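MutT related protein (Methanosarcina mazei, PDB 3GRN) probably acts as a Nudix-family (MutT-like) hydrolase, a class that typically cleaves nucleoside diphosphates linked to another moiety, its own substrate being unspecified. Local coordinates at residues A73-F78 against F130-R135. Residues are numbered along the deposited sequence; the frame is centred on the assembly and turned at random. Where two conformers were deposited one is given.
Sequences AGQVNF and FERFDR
The backbone carbonyl of Q75 receives the guanidinium of R132, with NH2 lying 2.8 Å from Q75 O, and so ties 72-79, one of the two edge strands of the chain's mixed sheet, to helix 124-137 of the Nudix fold. It is a worked example of how an edge strand, hydrogen-bonded to a neighbour along one side, can offer its other backbone groups to a side chain. The donor approaches nearly end-on to the carbonyl, at a C=O...N angle of 164°, but the bond itself is bent, 138° at the hydrogen, and Q75 O also stands somewhat out of the guanidinium plane. Water 1 completes a second link: it accepts from R132 NE at 2.8 Å and from Q75 N at 3.0 Å, so both backbone polar groups of Q75 are served by the same arginine, one directly and one through water. With CG anti to the backbone N (chi1 174°), the arginine chain runs out from the helix and then bends at chi3, bringing NE and NH2 to the strand, while NH1 forms a salt bridge with D128, a helical turn earlier, that helps fix the rotation of the group. A leucine in place of R132 would probably leave Q75 O without its charged donor, water 1 with one fewer partner, and D128 without its mate. Beside this polar link, a classic beta bulge sets A73 and G74 together opposite V89, and at the G74 backbone angles a side chain would run into the preceding carbonyl O. That oxygen, A73 O, lies at the ring edge of F133, 3.8 Å from CD1. The apolar part of the contact is here too: L14 of strand 7-16 touches both A73 and F133, and the methyl CB of A73 meets F133 CE1 obliquely at 3.7 Å.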
ATOM      1  N   ALA A  73     -22.775  -3.417  -3.294  1.00 13.37           N
ATOM      2  CA  ALA A  73     -23.579  -2.200  -3.209  1.00 14.13           C
ATOM      3  C   ALA A  73     -23.734  -1.526  -4.572  1.00 17.46           C
ATOM      4  O   ALA A  73     -24.656  -0.751  -4.785  1.00 17.93           O
ATOM      5  CB  ALA A  73     -22.982  -1.249  -2.224  1.00 18.26           C
ATOM      6  N   GLY A  74     -22.801  -1.816  -5.466  1.00 15.09           N
ATOM      7  CA  GLY A  74     -22.820  -1.264  -6.824  1.00 13.86           C
ATOM      8  C   GLY A  74     -21.432  -1.166  -7.435  1.00 15.89           C
ATOM      9  O   GLY A  74     -20.488  -1.832  -7.000  1.00 14.00           O
ATOM     10  N   GLN A  75     -21.319  -0.269  -8.408  1.00 17.26           N
ATOM     11  CA  GLN A  75     -20.177  -0.173  -9.313  0.50 16.98           C
ATOM     12  C   GLN A  75     -19.808   1.289  -9.476  1.00 17.51           C
ATOM     13  O   GLN A  75     -20.710   2.117  -9.593  1.00 17.47           O
ATOM     14  CB  GLN A  75     -20.626  -0.764 -10.670  0.50 20.29           C
ATOM     15  CG  GLN A  75     -19.757  -0.511 -11.887  0.50 25.91           C
ATOM     16  CD  GLN A  75     -20.060   0.800 -12.603  0.50 14.76           C
ATOM     17  OE1 GLN A  75     -19.146   1.455 -13.098  0.50 35.66           O
ATOM     18  NE2 GLN A  75     -21.344   1.186 -12.666  0.50 22.60           N
ATOM     19  N   VAL A  76     -18.511   1.605  -9.543  1.00 13.89           N
ATOM     20  CA  VAL A  76     -18.095   2.915 -10.003  1.00 18.29           C
ATOM     21  C   VAL A  76     -16.957   2.698 -11.007  1.00 17.39           C
ATOM     22  O   VAL A  76     -16.099   1.840 -10.795  1.00 15.54           O
ATOM     23  CB  VAL A  76     -17.718   3.881  -8.837  1.00 23.27           C
ATOM     24  CG1 VAL A  76     -16.502   3.416  -8.100  1.00 21.43           C
ATOM     25  CG2 VAL A  76     -17.476   5.266  -9.354  1.00 28.22           C
ATOM     26  N   ASN A  77     -16.998   3.430 -12.115  1.00 18.94           N
ATOM     27  CA  ASN A  77     -15.953   3.378 -13.142  0.50 15.81           C
ATOM     28  C   ASN A  77     -15.385   4.782 -13.336  1.00 19.42           C
ATOM     29  O   ASN A  77     -16.151   5.753 -13.369  1.00 18.34           O
ATOM     30  CB  ASN A  77     -16.512   2.897 -14.491  0.50 21.89           C
ATOM     31  CG  ASN A  77     -17.138   1.515 -14.430  0.50 18.50           C
ATOM     32  OD1 ASN A  77     -16.657   0.619 -13.740  0.50 19.63           O
ATOM     33  ND2 ASN A  77     -18.221   1.335 -15.183  0.50 32.90           N
ATOM     34  N   PHE A  78     -14.073   4.903 -13.486  1.00 16.09           N
ATOM     35  CA  PHE A  78     -13.486   6.227 -13.745  1.00 17.31           C
ATOM     36  C   PHE A  78     -12.139   6.090 -14.435  1.00 16.59           C
ATOM     37  O   PHE A  78     -11.420   5.087 -14.252  1.00 17.75           O
ATOM     38  CB  PHE A  78     -13.354   7.071 -12.463  1.00 20.14           C
ATOM     39  CG  PHE A  78     -12.594   6.409 -11.348  1.00 15.59           C
ATOM     40  CD1 PHE A  78     -11.242   6.643 -11.162  1.00 16.37           C
ATOM     41  CD2 PHE A  78     -13.265   5.561 -10.428  1.00 17.45           C
ATOM     42  CE1 PHE A  78     -10.538   6.037 -10.119  1.00 30.83           C
ATOM     43  CE2 PHE A  78     -12.581   4.959  -9.394  1.00 17.28           C
ATOM     44  CZ  PHE A  78     -11.205   5.194  -9.232  1.00 18.94           C
ATOM     45  N   PHE A 130     -22.985   7.581  -4.817  1.00 22.69           N
ATOM     46  CA  PHE A 130     -23.844   7.762  -3.643  1.00 23.64           C
ATOM     47  C   PHE A 130     -25.240   8.241  -4.021  1.00 22.74           C
ATOM     48  O   PHE A 130     -26.206   7.862  -3.380  1.00 25.89           O
ATOM     49  CB  PHE A 130     -23.215   8.698  -2.637  1.00 20.07           C
ATOM     50  CG  PHE A 130     -22.218   8.030  -1.735  1.00 18.94           C
ATOM     51  CD1 PHE A 130     -22.649   7.271  -0.651  1.00 19.97           C
ATOM     52  CD2 PHE A 130     -20.845   8.162  -1.967  1.00 16.83           C
ATOM     53  CE1 PHE A 130     -21.732   6.667   0.205  1.00 31.11           C
ATOM     54  CE2 PHE A 130     -19.922   7.566  -1.113  1.00 20.19           C
ATOM     55  CZ  PHE A 130     -20.372   6.812  -0.028  1.00 19.65           C
ATOM     56  N   GLU A 131     -25.340   9.035  -5.079  1.00 25.14           N
ATOM     57  CA  GLU A 131     -26.644   9.475  -5.576  1.00 29.08           C
ATOM     58  C   GLU A 131     -27.451   8.287  -6.108  1.00 28.34           C
ATOM     59  O   GLU A 131     -28.643   8.172  -5.847  1.00 35.17           O
ATOM     60  CB  GLU A 131     -26.478  10.550  -6.653  1.00 31.74           C
ATOM     61  CG  GLU A 131     -27.420  11.750  -6.493  1.00 53.66           C
ATOM     62  CD  GLU A 131     -28.881  11.354  -6.305  1.00 67.34           C
ATOM     63  OE1 GLU A 131     -29.464  10.750  -7.232  1.00 75.06           O
ATOM     64  OE2 GLU A 131     -29.446  11.649  -5.227  1.00 72.46           O
ATOM     65  N   ARG A 132     -26.774   7.389  -6.819  1.00 26.84           N
ATOM     66  CA  ARG A 132     -27.361   6.167  -7.349  1.00 23.12           C
ATOM     67  C   ARG A 132     -27.695   5.166  -6.228  1.00 27.55           C
ATOM     68  O   ARG A 132     -28.787   4.605  -6.206  1.00 28.76           O
ATOM     69  CB  ARG A 132     -26.387   5.576  -8.390  1.00 23.58           C
ATOM     70  CG  ARG A 132     -26.728   4.228  -8.973  1.00 27.40           C
ATOM     71  CD  ARG A 132     -25.803   3.901 -10.175  1.00 33.36           C
ATOM     72  NE  ARG A 132     -24.370   3.803  -9.835  1.00 37.79           N
ATOM     73  CZ  ARG A 132     -23.449   4.713 -10.159  1.00 36.30           C
ATOM     74  NH1 ARG A 132     -23.800   5.806 -10.824  1.00 39.36           N
ATOM     75  NH2 ARG A 132     -22.177   4.543  -9.817  1.00 30.35           N
ATOM     76  N   PHE A 133     -26.763   4.960  -5.291  1.00 24.55           N
ATOM     77  CA  PHE A 133     -26.980   4.084  -4.132  1.00 25.57           C
ATOM     78  C   PHE A 133     -28.220   4.499  -3.322  1.00 27.75           C
ATOM     79  O   PHE A 133     -29.019   3.652  -2.928  1.00 29.42           O
ATOM     80  CB  PHE A 133     -25.738   4.101  -3.241  1.00 24.87           C
ATOM     81  CG  PHE A 133     -25.821   3.195  -2.048  1.00 20.78           C
ATOM     82  CD1 PHE A 133     -25.700   1.814  -2.194  1.00 23.56           C
ATOM     83  CD2 PHE A 133     -26.002   3.729  -0.768  1.00 26.63           C
ATOM     84  CE1 PHE A 133     -25.759   0.974  -1.083  1.00 28.55           C
ATOM     85  CE2 PHE A 133     -26.054   2.900   0.346  1.00 23.44           C
ATOM     86  CZ  PHE A 133     -25.941   1.521   0.188  1.00 28.96           C
ATOM     87  N   ASP A 134     -28.352   5.805  -3.096  1.00 26.05           N
ATOM     88  CA  ASP A 134     -29.471   6.394  -2.346  1.00 35.87           C
ATOM     89  C   ASP A 134     -30.821   6.080  -3.004  1.00 36.21           C
ATOM     90  O   ASP A 134     -31.780   5.697  -2.322  1.00 35.24           O
ATOM     91  CB  ASP A 134     -29.275   7.911  -2.227  1.00 32.27           C
ATOM     92  CG  ASP A 134     -30.389   8.607  -1.432  1.00 46.53           C
ATOM     93  OD1 ASP A 134     -30.853   8.066  -0.404  1.00 47.59           O
ATOM     94  OD2 ASP A 134     -30.778   9.727  -1.833  1.00 58.46           O
ATOM     95  N   ARG A 135     -30.881   6.222  -4.325  1.00 34.69           N
ATOM     96  CA  ARG A 135     -32.117   5.955  -5.055  1.00 38.87           C
ATOM     97  C   ARG A 135     -32.442   4.455  -5.155  1.00 40.35           C
ATOM     98  O   ARG A 135     -33.610   4.078  -5.199  1.00 37.98           O
ATOM     99  CB  ARG A 135     -32.134   6.669  -6.419  1.00 40.11           C
ATOM    100  CG  ARG A 135     -31.640   5.865  -7.615  1.00 53.81           C
ATOM    101  CD  ARG A 135     -31.922   6.600  -8.919  1.00 50.27           C
ATOM    102  NE  ARG A 135     -30.928   7.638  -9.192  1.00 57.55           N
ATOM    103  CZ  ARG A 135     -29.885   7.480 -10.001  1.00 56.25           C
ATOM    104  NH1 ARG A 135     -29.697   6.328 -10.638  1.00 53.30           N
ATOM    105  NH2 ARG A 135     -29.032   8.480 -10.183  1.00 54.41           N
TER
HETATM  106  O   HOH W   1     -23.875   1.316  -8.661  1.00 25.31           O